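Local coordinates for protein histidine acid phosphatase (Bifidobacterium longum subsp. infantis, PDB 6RXG) that probably hydrolyses phosphate groups from myo-inositol hexakisphosphate and 2,3-bisphosphoglycerate, as a zinc-containing histidine acid phosphatase of the MINPP1 subfamily, at residues Arg484-Pro489 / Ala508-Leu513; Ala34-Gly39 / Tyr455-Glu460; Leu192-Val197 / Ala404-Pro409; Asn216-Phe221 / Gln368-Ser373. The protein carries 1 engineered substitution. One frame throughout, in Å; residues are numbered along the deposited sequence.

Contact 1 (Arg484-Pro489 / Ala508-Leu513); sequences RSECTP and ADHKTL. With ZN (zinc ion), chain J.
R484 lays its guanidinium flat on the imidazole of H510, with the two centres 3.4 Å apart and the planes tilted by 15°. CE1 of the H510 ring sits over the middle of the guanidinium and comes within 3.2 Å of R484 NH1. E486 fixes the rotation of the arginine by taking NE and NH2 side-on: R484 NE donates to E486 OE1 at 2.8 Å, almost straight at 169°, and R484 NH2 donates to E486 OE2 at 3.0 Å. The bend of R484 at chi3 (-62°) turns the guanidinium so that one carboxylate can meet both nitrogens at its edge while its face stays on the ring. The aliphatic part of E486 also packs on H510, with E486 CG 3.8 Å from H510 CB. Replacing R484 by alanine would probably leave the carboxylate of E486 without its charged mate and strip one face of the imidazole of its cover. Farther along, T488 OG1 donates to T512 OG1 at 2.7 Å, and E501 is a second partner of the T512 hydroxyl. The ring itself is set by ND1, bonded to the backbone oxygen of C505, whose sulfur is joined to C487 in the type I turn R484-C487. That leaves H510 NE2 to bind the zinc ion, ZN, at 2.1 Å, so the whole forms a surface zinc site with a histidine ligand positioned by its second shell.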
loop_
_atom_site.group_PDB
_atom_site.type_symbol
_atom_site.label_atom_id
_atom_site.label_comp_id
_atom_site.label_asym_id
_atom_site.label_seq_id
_atom_site.Cartn_x
_atom_site.Cartn_y
_atom_site.Cartn_z
ATOM N N ARG B 484 -15.260 -13.452 3.553
ATOM C CA ARG B 484 -16.149 -13.333 2.408
ATOM C C ARG B 484 -17.440 -14.130 2.632
ATOM O O ARG B 484 -17.472 -15.117 3.369
ATOM C CB ARG B 484 -15.428 -13.785 1.137
ATOM C CG ARG B 484 -14.883 -15.195 1.142
ATOM C CD ARG B 484 -14.050 -15.406 -0.117
ATOM N NE ARG B 484 -14.875 -15.264 -1.315
ATOM C CZ ARG B 484 -14.454 -14.812 -2.493
ATOM N NH1 ARG B 484 -13.189 -14.431 -2.686
ATOM N NH2 ARG B 484 -15.303 -14.766 -3.505
ATOM N N SER B 485 -18.516 -13.688 1.969
ATOM C CA SER B 485 -19.858 -14.117 2.358
ATOM C C SER B 485 -20.098 -15.610 2.146
ATOM O O SER B 485 -20.997 -16.168 2.786
ATOM C CB SER B 485 -20.894 -13.296 1.602
ATOM O OG SER B 485 -20.737 -13.469 0.203
ATOM N N GLU B 486 -19.328 -16.272 1.276
ATOM C CA GLU B 486 -19.474 -17.721 1.124
ATOM C C GLU B 486 -19.085 -18.458 2.392
ATOM O O GLU B 486 -19.555 -19.578 2.626
ATOM C CB GLU B 486 -18.613 -18.239 -0.030
ATOM C CG GLU B 486 -18.940 -17.671 -1.425
ATOM C CD GLU B 486 -18.118 -16.439 -1.782
ATOM O OE1 GLU B 486 -17.599 -15.768 -0.879
ATOM O OE2 GLU B 486 -17.970 -16.141 -2.984
ATOM N N CYS B 487 -18.203 -17.873 3.191
ATOM C CA CYS B 487 -17.741 -18.501 4.420
ATOM C C CYS B 487 -18.822 -18.485 5.491
ATOM O O CYS B 487 -19.459 -17.458 5.729
ATOM C CB CYS B 487 -16.506 -17.767 4.935
ATOM S SG CYS B 487 -15.158 -17.808 3.750
ATOM N N THR B 488 -18.977 -19.617 6.179
ATOM C CA THR B 488 -19.945 -19.756 7.262
ATOM C C THR B 488 -19.198 -19.686 8.578
ATOM O O THR B 488 -18.309 -20.518 8.805
ATOM C CB THR B 488 -20.695 -21.085 7.132
ATOM O OG1 THR B 488 -21.423 -21.059 5.901
ATOM C CG2 THR B 488 -21.680 -21.324 8.285
ATOM N N PRO B 489 -19.498 -18.722 9.472
ATOM C CA PRO B 489 -18.772 -18.661 10.749
ATOM C C PRO B 489 -19.162 -19.768 11.718
ATOM O O PRO B 489 -19.997 -20.613 11.387
ATOM C CB PRO B 489 -19.131 -17.272 11.289
ATOM C CG PRO B 489 -20.387 -16.926 10.674
ATOM C CD PRO B 489 -20.470 -17.624 9.337
ATOM N N ALA B 508 -10.706 -21.425 -4.629
ATOM C CA ALA B 508 -11.356 -20.861 -5.815
ATOM C C ALA B 508 -12.805 -21.309 -5.939
ATOM O O ALA B 508 -13.620 -20.599 -6.537
ATOM C CB ALA B 508 -10.582 -21.242 -7.085
ATOM N N ASP B 509 -13.147 -22.494 -5.410
ATOM C CA ASP B 509 -14.520 -22.957 -5.461
ATOM C C ASP B 509 -15.410 -22.271 -4.439
ATOM O O ASP B 509 -16.634 -22.334 -4.584
ATOM C CB ASP B 509 -14.570 -24.481 -5.258
ATOM C CG ASP B 509 -13.851 -25.232 -6.361
ATOM O OD1 ASP B 509 -12.961 -24.642 -6.984
ATOM O OD2 ASP B 509 -14.159 -26.410 -6.602
ATOM N N HIS B 510 -14.827 -21.615 -3.430
ATOM C CA HIS B 510 -15.565 -20.889 -2.386
ATOM C C HIS B 510 -16.767 -21.673 -1.888
ATOM O O HIS B 510 -17.881 -21.158 -1.797
ATOM C CB HIS B 510 -15.988 -19.516 -2.883
ATOM C CG HIS B 510 -14.831 -18.665 -3.285
ATOM N ND1 HIS B 510 -13.828 -18.330 -2.404
ATOM C CD2 HIS B 510 -14.482 -18.130 -4.475
ATOM C CE1 HIS B 510 -12.914 -17.619 -3.032
ATOM N NE2 HIS B 510 -13.298 -17.462 -4.284
ATOM N N LYS B 511 -16.531 -22.940 -1.560
ATOM C CA LYS B 511 -17.571 -23.791 -0.994
ATOM C C LYS B 511 -17.581 -23.698 0.522
ATOM O O LYS B 511 -16.525 -23.632 1.158
ATOM C CB LYS B 511 -17.359 -25.249 -1.376
ATOM C CG LYS B 511 -17.550 -25.584 -2.824
ATOM C CD LYS B 511 -17.423 -27.090 -3.023
ATOM C CE LYS B 511 -16.938 -27.400 -4.414
ATOM N NZ LYS B 511 -16.853 -28.840 -4.627
ATOM N N THR B 512 -18.772 -23.762 1.103
ATOM C CA THR B 512 -18.885 -23.819 2.550
ATOM C C THR B 512 -19.090 -25.257 3.004
ATOM O O THR B 512 -19.675 -26.083 2.292
ATOM C CB THR B 512 -20.025 -22.944 3.069
ATOM O OG1 THR B 512 -20.021 -22.949 4.501
ATOM C CG2 THR B 512 -21.404 -23.433 2.584
ATOM N N LEU B 513 -18.569 -25.551 4.195
ATOM C CA LEU B 513 -18.857 -26.801 4.882
ATOM C C LEU B 513 -20.246 -26.814 5.502
ATOM O O LEU B 513 -20.640 -27.852 6.040
ATOM C CB LEU B 513 -17.807 -27.070 5.975
ATOM C CG LEU B 513 -16.362 -27.071 5.464
ATOM C CD1 LEU B 513 -15.356 -27.264 6.595
ATOM C CD2 LEU B 513 -16.161 -28.137 4.418
HETATM ZN ZN ZN J . -12.371 -16.397 -5.802
HETATM O O HOH W 1 -10.325 -16.232 -4.979
#

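Contact 2 (Ala34-Gly39 / Tyr455-Glu460); sequences APKGYG and YARKGE
With CG anti to its carbonyl carbon (chi1 -71°), Y38 swings its ring under R457 CB, which lies over the centre of the tyrosine face, 3.7 Å from the centroid of the Y38 ring, a CH-pi contact. R457 carries its own CG anti to the backbone N (chi1 178°) and runs on fully extended to a water that accepts from R457 NH1 at 2.9 Å and also bonds Y38 OH. K36 NZ lies toward the rim of one face of the guanidinium, 3.8 Å from R457 NH2; the like charges probably repel, eased by solvent at this exposed lysine. The backbones are joined where G39 N donates to A456 O at 2.8 Å and A456 N donates back to G39 O. G37 suits the type II turn P35-Y38, because a side chain at its backbone angles would strike the preceding carbonyl. A34 CB packs 3.5 Å from Y455 CD2. The pairing joins the start of strand 38-47 to the end of strand 449-457, which is flanked in turn by strand 471-476, and W496 meets the Y455 ring edge-to-face.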
loop_
_atom_site.group_PDB
_atom_site.type_symbol
_atom_site.label_atom_id
_atom_site.label_comp_id
_atom_site.label_asym_id
_atom_site.label_seq_id
_atom_site.Cartn_x
_atom_site.Cartn_y
_atom_site.Cartn_z
ATOM N N ALA B 34 -13.579 -14.536 21.651
ATOM C CA ALA B 34 -13.763 -15.876 21.124
ATOM C C ALA B 34 -14.750 -16.662 21.978
ATOM O O ALA B 34 -14.958 -16.352 23.151
ATOM C CB ALA B 34 -12.432 -16.616 21.076
ATOM N N PRO B 35 -15.374 -17.686 21.408
ATOM C CA PRO B 35 -16.315 -18.489 22.187
ATOM C C PRO B 35 -15.664 -19.096 23.420
ATOM O O PRO B 35 -14.459 -19.357 23.456
ATOM C CB PRO B 35 -16.771 -19.574 21.207
ATOM C CG PRO B 35 -16.138 -19.267 19.884
ATOM C CD PRO B 35 -15.477 -17.942 19.964
ATOM N N LYS B 36 -16.493 -19.320 24.435
ATOM C CA LYS B 36 -16.041 -19.920 25.682
ATOM C C LYS B 36 -15.244 -21.189 25.418
ATOM O O LYS B 36 -15.613 -22.019 24.585
ATOM C CB LYS B 36 -17.245 -20.238 26.577
ATOM C CG LYS B 36 -18.190 -21.300 26.017
ATOM C CD LYS B 36 -17.895 -22.685 26.604
ATOM C CE LYS B 36 -18.694 -23.805 25.929
ATOM N NZ LYS B 36 -18.090 -25.124 26.219
ATOM N N GLY B 37 -14.143 -21.333 26.139
ATOM C CA GLY B 37 -13.287 -22.490 25.991
ATOM C C GLY B 37 -12.145 -22.306 25.017
ATOM O O GLY B 37 -11.239 -23.149 24.977
ATOM N N TYR B 38 -12.161 -21.254 24.212
ATOM C CA TYR B 38 -11.129 -21.061 23.207
ATOM C C TYR B 38 -10.106 -20.044 23.691
ATOM O O TYR B 38 -10.460 -19.016 24.293
ATOM C CB TYR B 38 -11.740 -20.624 21.872
ATOM C CG TYR B 38 -12.519 -21.723 21.175
ATOM C CD1 TYR B 38 -13.777 -22.115 21.617
ATOM C CD2 TYR B 38 -11.994 -22.366 20.063
ATOM C CE1 TYR B 38 -14.480 -23.131 20.968
ATOM C CE2 TYR B 38 -12.685 -23.366 19.412
ATOM C CZ TYR B 38 -13.927 -23.748 19.868
ATOM O OH TYR B 38 -14.619 -24.748 19.231
ATOM N N GLY B 39 -8.831 -20.354 23.452
ATOM C CA GLY B 39 -7.757 -19.466 23.807
ATOM C C GLY B 39 -6.816 -19.281 22.628
ATOM O O GLY B 39 -6.813 -20.066 21.693
ATOM N N TYR B 455 -7.491 -19.017 17.478
ATOM C CA TYR B 455 -7.742 -19.558 18.800
ATOM C C TYR B 455 -8.070 -21.036 18.662
ATOM O O TYR B 455 -8.367 -21.535 17.576
ATOM C CB TYR B 455 -8.905 -18.836 19.486
ATOM C CG TYR B 455 -8.592 -17.493 20.108
ATOM C CD1 TYR B 455 -7.898 -16.512 19.414
ATOM C CD2 TYR B 455 -9.038 -17.195 21.383
ATOM C CE1 TYR B 455 -7.644 -15.279 19.989
ATOM C CE2 TYR B 455 -8.788 -15.970 21.964
ATOM C CZ TYR B 455 -8.096 -15.009 21.263
ATOM O OH TYR B 455 -7.871 -13.802 21.861
ATOM N N ALA B 456 -8.052 -21.726 19.798
ATOM C CA ALA B 456 -8.289 -23.157 19.816
ATOM C C ALA B 456 -8.805 -23.549 21.191
ATOM O O ALA B 456 -8.660 -22.822 22.178
ATOM C CB ALA B 456 -7.020 -23.970 19.466
ATOM N N ARG B 457 -9.429 -24.713 21.222
ATOM C CA ARG B 457 -9.970 -25.304 22.435
ATOM C C ARG B 457 -9.248 -26.615 22.695
ATOM O O ARG B 457 -9.062 -27.417 21.778
ATOM C CB ARG B 457 -11.479 -25.535 22.286
ATOM C CG ARG B 457 -12.172 -26.206 23.470
ATOM C CD ARG B 457 -13.642 -26.500 23.159
ATOM N NE ARG B 457 -14.307 -27.179 24.283
ATOM C CZ ARG B 457 -15.569 -27.598 24.290
ATOM N NH1 ARG B 457 -16.357 -27.428 23.238
ATOM N NH2 ARG B 457 -16.048 -28.196 25.367
ATOM N N LYS B 458 -8.862 -26.839 23.948
ATOM C CA LYS B 458 -8.155 -28.052 24.305
ATOM C C LYS B 458 -9.124 -29.218 24.347
ATOM O O LYS B 458 -10.326 -29.050 24.572
ATOM C CB LYS B 458 -7.455 -27.905 25.665
ATOM C CG LYS B 458 -6.157 -27.088 25.627
ATOM C CD LYS B 458 -5.089 -27.698 26.555
ATOM C CE LYS B 458 -3.957 -26.722 26.849
ATOM N NZ LYS B 458 -3.230 -26.271 25.623
ATOM N N GLY B 459 -8.588 -30.406 24.127
ATOM C CA GLY B 459 -9.310 -31.638 24.322
ATOM C C GLY B 459 -9.700 -32.306 23.020
ATOM O O GLY B 459 -9.155 -32.033 21.952
ATOM N N GLU B 460 -10.667 -33.216 23.127
ATOM C CA GLU B 460 -11.197 -33.953 21.991
ATOM C C GLU B 460 -12.678 -33.648 21.840
ATOM O O GLU B 460 -13.412 -33.571 22.829
ATOM C CB GLU B 460 -11.014 -35.473 22.154
ATOM C CG GLU B 460 -9.598 -35.925 22.425
ATOM C CD GLU B 460 -9.152 -35.614 23.823
ATOM O OE1 GLU B 460 -8.392 -34.632 23.986
ATOM O OE2 GLU B 460 -9.572 -36.330 24.755
HETATM O O HOH W 2 -16.484 -26.208 20.605
#

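Contact 3 (Leu192-Val197 / Ala404-Pro409); sequences LYFHKV and AQTMMP. Engineered in segment 404-409: Q405 (natural residue Glu).
The start of helix 404-414, following strand 395-401 of the histidine phosphatase fold, here meets the type I turn Y193-K196. H403, A404 and Q405 stand where the natural sequence reads His-Ala-Glu, consistent with the tripeptide motif of the MINPP1 subfamily's active site; Q405 is an engineered substitution for that glutamate. Q405 CB rests over the centre of the H195 ring, 3.5 Å from the centroid and 11° off the normal, so a methylene rather than the amide makes this CH-pi contact. F194 turns an edge to P409, its CE1 meeting P409 CG at 3.7 Å in the ring plane. Separately, F194 CE2 lies 3.6 Å from T406 CG2. Proline suits this place in two ways, since its ring gives an apolar surface to the phenylalanine and its nitrogen, having no hydrogen, makes no bond to the preceding turn, where the helix kinks. T406 has two uses for its branches, because CG2, anti to the backbone N, packs on F194 while OG1 turns to a water held between the segments. That water sits over the centre of the F194 ring, bonded to T406 OG1 at 2.9 Å and H195 ND1 at 3.0 Å, and more weakly by F194 N.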
loop_
_atom_site.group_PDB
_atom_site.type_symbol
_atom_site.label_atom_id
_atom_site.label_comp_id
_atom_site.label_asym_id
_atom_site.label_seq_id
_atom_site.Cartn_x
_atom_site.Cartn_y
_atom_site.Cartn_z
ATOM N N LEU B 192 5.912 -12.188 -0.676
ATOM C CA LEU B 192 5.799 -10.755 -0.438
ATOM C C LEU B 192 6.289 -9.923 -1.623
ATOM O O LEU B 192 6.333 -8.684 -1.533
ATOM C CB LEU B 192 6.552 -10.399 0.852
ATOM C CG LEU B 192 6.073 -11.132 2.130
ATOM C CD1 LEU B 192 6.968 -10.823 3.341
ATOM C CD2 LEU B 192 4.602 -10.792 2.456
ATOM N N TYR B 193 6.615 -10.572 -2.741
ATOM C CA TYR B 193 7.053 -9.885 -3.959
ATOM C C TYR B 193 6.759 -10.784 -5.151
ATOM O O TYR B 193 7.585 -10.948 -6.060
ATOM C CB TYR B 193 8.533 -9.525 -3.893
ATOM C CG TYR B 193 8.852 -8.209 -4.566
ATOM C CD1 TYR B 193 8.542 -7.006 -3.952
ATOM C CD2 TYR B 193 9.467 -8.177 -5.806
ATOM C CE1 TYR B 193 8.836 -5.795 -4.558
ATOM C CE2 TYR B 193 9.784 -6.978 -6.410
ATOM C CZ TYR B 193 9.454 -5.790 -5.786
ATOM O OH TYR B 193 9.748 -4.599 -6.404
ATOM N N PHE B 194 5.577 -11.390 -5.139
ATOM C CA PHE B 194 5.192 -12.395 -6.121
ATOM C C PHE B 194 4.821 -11.814 -7.477
ATOM O O PHE B 194 4.608 -12.585 -8.411
ATOM C CB PHE B 194 4.021 -13.238 -5.584
ATOM C CG PHE B 194 2.905 -12.432 -4.958
ATOM C CD1 PHE B 194 2.071 -11.631 -5.743
ATOM C CD2 PHE B 194 2.660 -12.494 -3.594
ATOM C CE1 PHE B 194 1.031 -10.895 -5.166
ATOM C CE2 PHE B 194 1.613 -11.764 -3.014
ATOM C CZ PHE B 194 0.799 -10.964 -3.816
ATOM N N HIS B 195 4.773 -10.486 -7.617
ATOM C CA HIS B 195 4.335 -9.834 -8.842
ATOM C C HIS B 195 5.467 -9.610 -9.844
ATOM O O HIS B 195 5.195 -9.225 -10.986
ATOM C CB HIS B 195 3.683 -8.482 -8.502
ATOM C CG HIS B 195 4.570 -7.542 -7.737
ATOM N ND1 HIS B 195 4.918 -7.749 -6.420
ATOM C CD2 HIS B 195 5.129 -6.357 -8.091
ATOM C CE1 HIS B 195 5.683 -6.754 -6.006
ATOM N NE2 HIS B 195 5.827 -5.893 -7.000
ATOM N N LYS B 196 6.716 -9.843 -9.451
ATOM C CA LYS B 196 7.860 -9.622 -10.321
ATOM C C LYS B 196 8.821 -10.797 -10.222
ATOM O O LYS B 196 8.931 -11.448 -9.185
ATOM C CB LYS B 196 8.620 -8.341 -9.959
ATOM C CG LYS B 196 7.879 -7.046 -10.249
ATOM C CD LYS B 196 8.740 -5.854 -9.879
ATOM C CE LYS B 196 7.998 -4.529 -10.067
ATOM N NZ LYS B 196 8.933 -3.369 -10.222
ATOM N N VAL B 197 9.523 -11.044 -11.322
ATOM C CA VAL B 197 10.536 -12.099 -11.359
ATOM C C VAL B 197 11.765 -11.661 -10.582
ATOM O O VAL B 197 12.388 -12.452 -9.853
ATOM C CB VAL B 197 10.885 -12.447 -12.818
ATOM C CG1 VAL B 197 12.189 -13.267 -12.892
ATOM C CG2 VAL B 197 9.722 -13.179 -13.483
ATOM N N ALA B 404 1.860 -2.347 -1.733
ATOM C CA ALA B 404 0.543 -2.266 -2.345
ATOM C C ALA B 404 0.398 -3.305 -3.440
ATOM O O ALA B 404 -0.697 -3.852 -3.633
ATOM C CB ALA B 404 0.295 -0.860 -2.916
ATOM N N GLN B 405 1.492 -3.587 -4.166
ATOM C CA GLN B 405 1.473 -4.612 -5.199
ATOM C C GLN B 405 1.224 -5.992 -4.605
ATOM O O GLN B 405 0.854 -6.924 -5.329
ATOM C CB GLN B 405 2.784 -4.598 -5.973
ATOM C CG GLN B 405 2.977 -3.349 -6.837
ATOM C CD GLN B 405 3.184 -2.067 -6.028
ATOM O OE1 GLN B 405 3.625 -2.088 -4.857
ATOM N NE2 GLN B 405 2.850 -0.938 -6.647
ATOM N N THR B 406 1.409 -6.128 -3.296
ATOM C CA THR B 406 1.044 -7.319 -2.545
ATOM C C THR B 406 -0.404 -7.246 -2.063
ATOM O O THR B 406 -1.190 -8.180 -2.264
ATOM C CB THR B 406 1.978 -7.473 -1.336
ATOM O OG1 THR B 406 3.329 -7.188 -1.704
ATOM C CG2 THR B 406 1.916 -8.867 -0.816
ATOM N N MET B 407 -0.767 -6.134 -1.423
ATOM C CA MET B 407 -2.081 -6.029 -0.802
ATOM C C MET B 407 -3.215 -6.039 -1.824
ATOM O O MET B 407 -4.260 -6.661 -1.588
ATOM C CB MET B 407 -2.148 -4.758 0.048
ATOM C CG MET B 407 -3.476 -4.549 0.746
ATOM S SD MET B 407 -3.887 -5.874 1.913
ATOM C CE MET B 407 -2.880 -5.464 3.317
ATOM N N MET B 408 -3.068 -5.328 -2.951
ATOM C CA MET B 408 -4.165 -5.228 -3.897
ATOM C C MET B 408 -4.607 -6.598 -4.410
ATOM O O MET B 408 -5.795 -6.910 -4.329
ATOM C CB MET B 408 -3.794 -4.265 -5.031
ATOM C CG MET B 408 -3.733 -2.827 -4.545
ATOM S SD MET B 408 -3.352 -1.617 -5.834
ATOM C CE MET B 408 -1.594 -1.816 -6.116
ATOM N N PRO B 409 -3.714 -7.442 -4.937
ATOM C CA PRO B 409 -4.221 -8.749 -5.392
ATOM C C PRO B 409 -4.649 -9.661 -4.251
ATOM O O PRO B 409 -5.586 -10.452 -4.425
ATOM C CB PRO B 409 -3.053 -9.318 -6.202
ATOM C CG PRO B 409 -1.818 -8.639 -5.645
ATOM C CD PRO B 409 -2.308 -7.233 -5.321
HETATM O O HOH W 3 3.750 -8.945 -3.981
#

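Contact 4 (Asn216-Phe221 / Gln368-Ser373); sequences NNYQNF and QNETYS
One face of the F221 ring is covered by E370, whose CB stands over the centre, 3.7 Å from the centroid and 11° off the normal, in a CH-pi contact. At the ring's edge, near its plane, T371 CG2 comes within 3.9 Å of F221 CE2. The Y218 ring instead offers an edge, Y218 CD1 lying 3.7 Å from the backbone oxygen, O, of E370. Y218 and F221 both carry CG anti to the backbone N (F221 chi1 176°), which directs the two rings from one side of their helix to the loop. The methylene stem of E370 suits the apolar face of the phenylalanine; its carboxylate stands steeply to that ring, with E370 OE2 3.4 Å from Y218 CA. The loop is shaped by Q368, whose OE1 accepts from T371 N at 3.0 Å on an in-plane lone pair and whose NE2 donates to T371 OG1 at 3.2 Å. Cutting F221 back to an alanine is likely to open a gap beside E370 CB and leave T371 CG2 without its apolar neighbour. Helix 210-224 thus packs on the loop between helices 343-361 and 376-390, Y218 OH bonding the backbone oxygen of E360 in the first, while Y372 leans on helix 404-414.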
loop_
_atom_site.group_PDB
_atom_site.type_symbol
_atom_site.label_atom_id
_atom_site.label_comp_id
_atom_site.label_asym_id
_atom_site.label_seq_id
_atom_site.Cartn_x
_atom_site.Cartn_y
_atom_site.Cartn_z
ATOM N N ASN B 216 6.219 -14.303 -13.972
ATOM C CA ASN B 216 6.521 -14.093 -15.378
ATOM C C ASN B 216 5.243 -14.064 -16.207
ATOM O O ASN B 216 5.084 -13.202 -17.079
ATOM C CB ASN B 216 7.475 -15.182 -15.859
ATOM C CG ASN B 216 7.920 -14.987 -17.307
ATOM O OD1 ASN B 216 8.515 -13.971 -17.645
ATOM N ND2 ASN B 216 7.663 -15.968 -18.144
ATOM N N ASN B 217 4.309 -14.980 -15.924
ATOM C CA ASN B 217 3.035 -14.969 -16.636
ATOM C C ASN B 217 2.269 -13.682 -16.362
ATOM O O ASN B 217 1.657 -13.116 -17.273
ATOM C CB ASN B 217 2.198 -16.196 -16.260
ATOM C CG ASN B 217 2.791 -17.493 -16.807
ATOM O OD1 ASN B 217 3.708 -17.464 -17.621
ATOM N ND2 ASN B 217 2.277 -18.634 -16.357
ATOM N N TYR B 218 2.310 -13.195 -15.120
ATOM C CA TYR B 218 1.608 -11.958 -14.780
ATOM C C TYR B 218 2.185 -10.766 -15.541
ATOM O O TYR B 218 1.443 -9.953 -16.105
ATOM C CB TYR B 218 1.685 -11.702 -13.273
ATOM C CG TYR B 218 1.234 -10.300 -12.918
ATOM C CD1 TYR B 218 -0.105 -9.957 -12.959
ATOM C CD2 TYR B 218 2.156 -9.313 -12.575
ATOM C CE1 TYR B 218 -0.518 -8.657 -12.662
ATOM C CE2 TYR B 218 1.758 -8.039 -12.271
ATOM C CZ TYR B 218 0.415 -7.714 -12.311
ATOM O OH TYR B 218 0.026 -6.421 -12.030
ATOM N N GLN B 219 3.510 -10.619 -15.535
ATOM C CA GLN B 219 4.104 -9.459 -16.196
ATOM C C GLN B 219 3.782 -9.463 -17.683
ATOM O O GLN B 219 3.449 -8.417 -18.260
ATOM C CB GLN B 219 5.609 -9.438 -15.961
ATOM C CG GLN B 219 5.989 -9.032 -14.535
ATOM C CD GLN B 219 5.669 -7.572 -14.223
ATOM O OE1 GLN B 219 5.750 -6.708 -15.089
ATOM N NE2 GLN B 219 5.309 -7.297 -12.977
ATOM N N ASN B 220 3.850 -10.639 -18.312
ATOM C CA ASN B 220 3.501 -10.761 -19.721
ATOM C C ASN B 220 2.031 -10.449 -19.949
ATOM O O ASN B 220 1.674 -9.761 -20.919
ATOM C CB ASN B 220 3.826 -12.169 -20.213
ATOM C CG ASN B 220 5.236 -12.286 -20.788
ATOM O OD1 ASN B 220 6.217 -12.455 -20.059
ATOM N ND2 ASN B 220 5.329 -12.239 -22.103
ATOM N N PHE B 221 1.166 -10.955 -19.067
ATOM C CA PHE B 221 -0.263 -10.699 -19.192
ATOM C C PHE B 221 -0.566 -9.208 -19.149
ATOM O O PHE B 221 -1.257 -8.686 -20.025
ATOM C CB PHE B 221 -1.023 -11.418 -18.089
ATOM C CG PHE B 221 -2.490 -11.116 -18.091
ATOM C CD1 PHE B 221 -3.326 -11.737 -19.000
ATOM C CD2 PHE B 221 -3.025 -10.200 -17.219
ATOM C CE1 PHE B 221 -4.671 -11.473 -19.015
ATOM C CE2 PHE B 221 -4.393 -9.926 -17.235
ATOM C CZ PHE B 221 -5.203 -10.560 -18.136
ATOM N N GLN B 368 -11.475 -12.693 -16.131
ATOM C CA GLN B 368 -10.095 -13.077 -15.900
ATOM C C GLN B 368 -9.820 -13.035 -14.404
ATOM O O GLN B 368 -10.510 -12.348 -13.648
ATOM C CB GLN B 368 -9.131 -12.173 -16.675
ATOM C CG GLN B 368 -9.129 -10.687 -16.260
ATOM C CD GLN B 368 -8.343 -10.442 -14.988
ATOM O OE1 GLN B 368 -7.252 -10.977 -14.798
ATOM N NE2 GLN B 368 -8.906 -9.631 -14.100
ATOM N N ASN B 369 -8.818 -13.800 -13.972
ATOM C CA ASN B 369 -8.304 -13.651 -12.608
ATOM C C ASN B 369 -6.779 -13.597 -12.577
ATOM O O ASN B 369 -6.172 -13.787 -11.509
ATOM C CB ASN B 369 -8.806 -14.779 -11.702
ATOM C CG ASN B 369 -8.345 -16.145 -12.169
ATOM O OD1 ASN B 369 -7.570 -16.259 -13.121
ATOM N ND2 ASN B 369 -8.818 -17.191 -11.503
ATOM N N GLU B 370 -6.146 -13.343 -13.725
ATOM C CA GLU B 370 -4.691 -13.253 -13.774
ATOM C C GLU B 370 -4.168 -12.094 -12.934
ATOM O O GLU B 370 -3.058 -12.171 -12.394
ATOM C CB GLU B 370 -4.220 -13.082 -15.224
ATOM C CG GLU B 370 -3.228 -14.124 -15.758
ATOM C CD GLU B 370 -2.219 -14.620 -14.732
ATOM O OE1 GLU B 370 -2.462 -15.713 -14.188
ATOM O OE2 GLU B 370 -1.197 -13.937 -14.471
ATOM N N THR B 371 -4.922 -10.997 -12.843
ATOM C CA THR B 371 -4.409 -9.843 -12.118
ATOM C C THR B 371 -4.282 -10.091 -10.622
ATOM O O THR B 371 -3.498 -9.404 -9.966
ATOM C CB THR B 371 -5.276 -8.607 -12.359
ATOM O OG1 THR B 371 -6.639 -8.876 -12.011
ATOM C CG2 THR B 371 -5.201 -8.194 -13.797
ATOM N N TYR B 372 -5.006 -11.054 -10.051
ATOM C CA TYR B 372 -4.912 -11.240 -8.615
ATOM C C TYR B 372 -4.702 -12.677 -8.173
ATOM O O TYR B 372 -4.415 -12.892 -6.991
ATOM C CB TYR B 372 -6.156 -10.677 -7.914
ATOM C CG TYR B 372 -7.468 -11.267 -8.351
ATOM C CD1 TYR B 372 -7.994 -12.384 -7.729
ATOM C CD2 TYR B 372 -8.209 -10.673 -9.364
ATOM C CE1 TYR B 372 -9.204 -12.919 -8.124
ATOM C CE2 TYR B 372 -9.419 -11.201 -9.755
ATOM C CZ TYR B 372 -9.916 -12.318 -9.127
ATOM O OH TYR B 372 -11.137 -12.818 -9.530
ATOM N N SER B 373 -4.769 -13.657 -9.080
ATOM C CA SER B 373 -4.380 -15.010 -8.705
ATOM C C SER B 373 -2.924 -15.058 -8.270
ATOM O O SER B 373 -2.498 -16.042 -7.642
ATOM C CB SER B 373 -4.619 -15.974 -9.879
ATOM O OG SER B 373 -3.796 -15.663 -10.999
#

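Contact 3 is buried and contact 4 partly buried, whereas contacts 1 and 2 lie at the surface. The two inner contacts share elements: helix 404-414 serves contact 3 and is touched by Y372 of contact 4, while helix 210-224 of contact 4 meets segment 192-197, where H195 O lies 2.8 Å from Q219 NE2, a probable hydrogen bond. CH-pi contacts occur in contacts 2, 3 and 4, and contact 2 adds strand hydrogen bonds. Contact 1 differs, with a guanidinium-imidazole stack, backed by a salt bridge within 484-489, beside a zinc ligand. Contact 2 closes the long loop of chain that holds contacts 3 and 4; contact 1 follows later, tying C-terminal loops together.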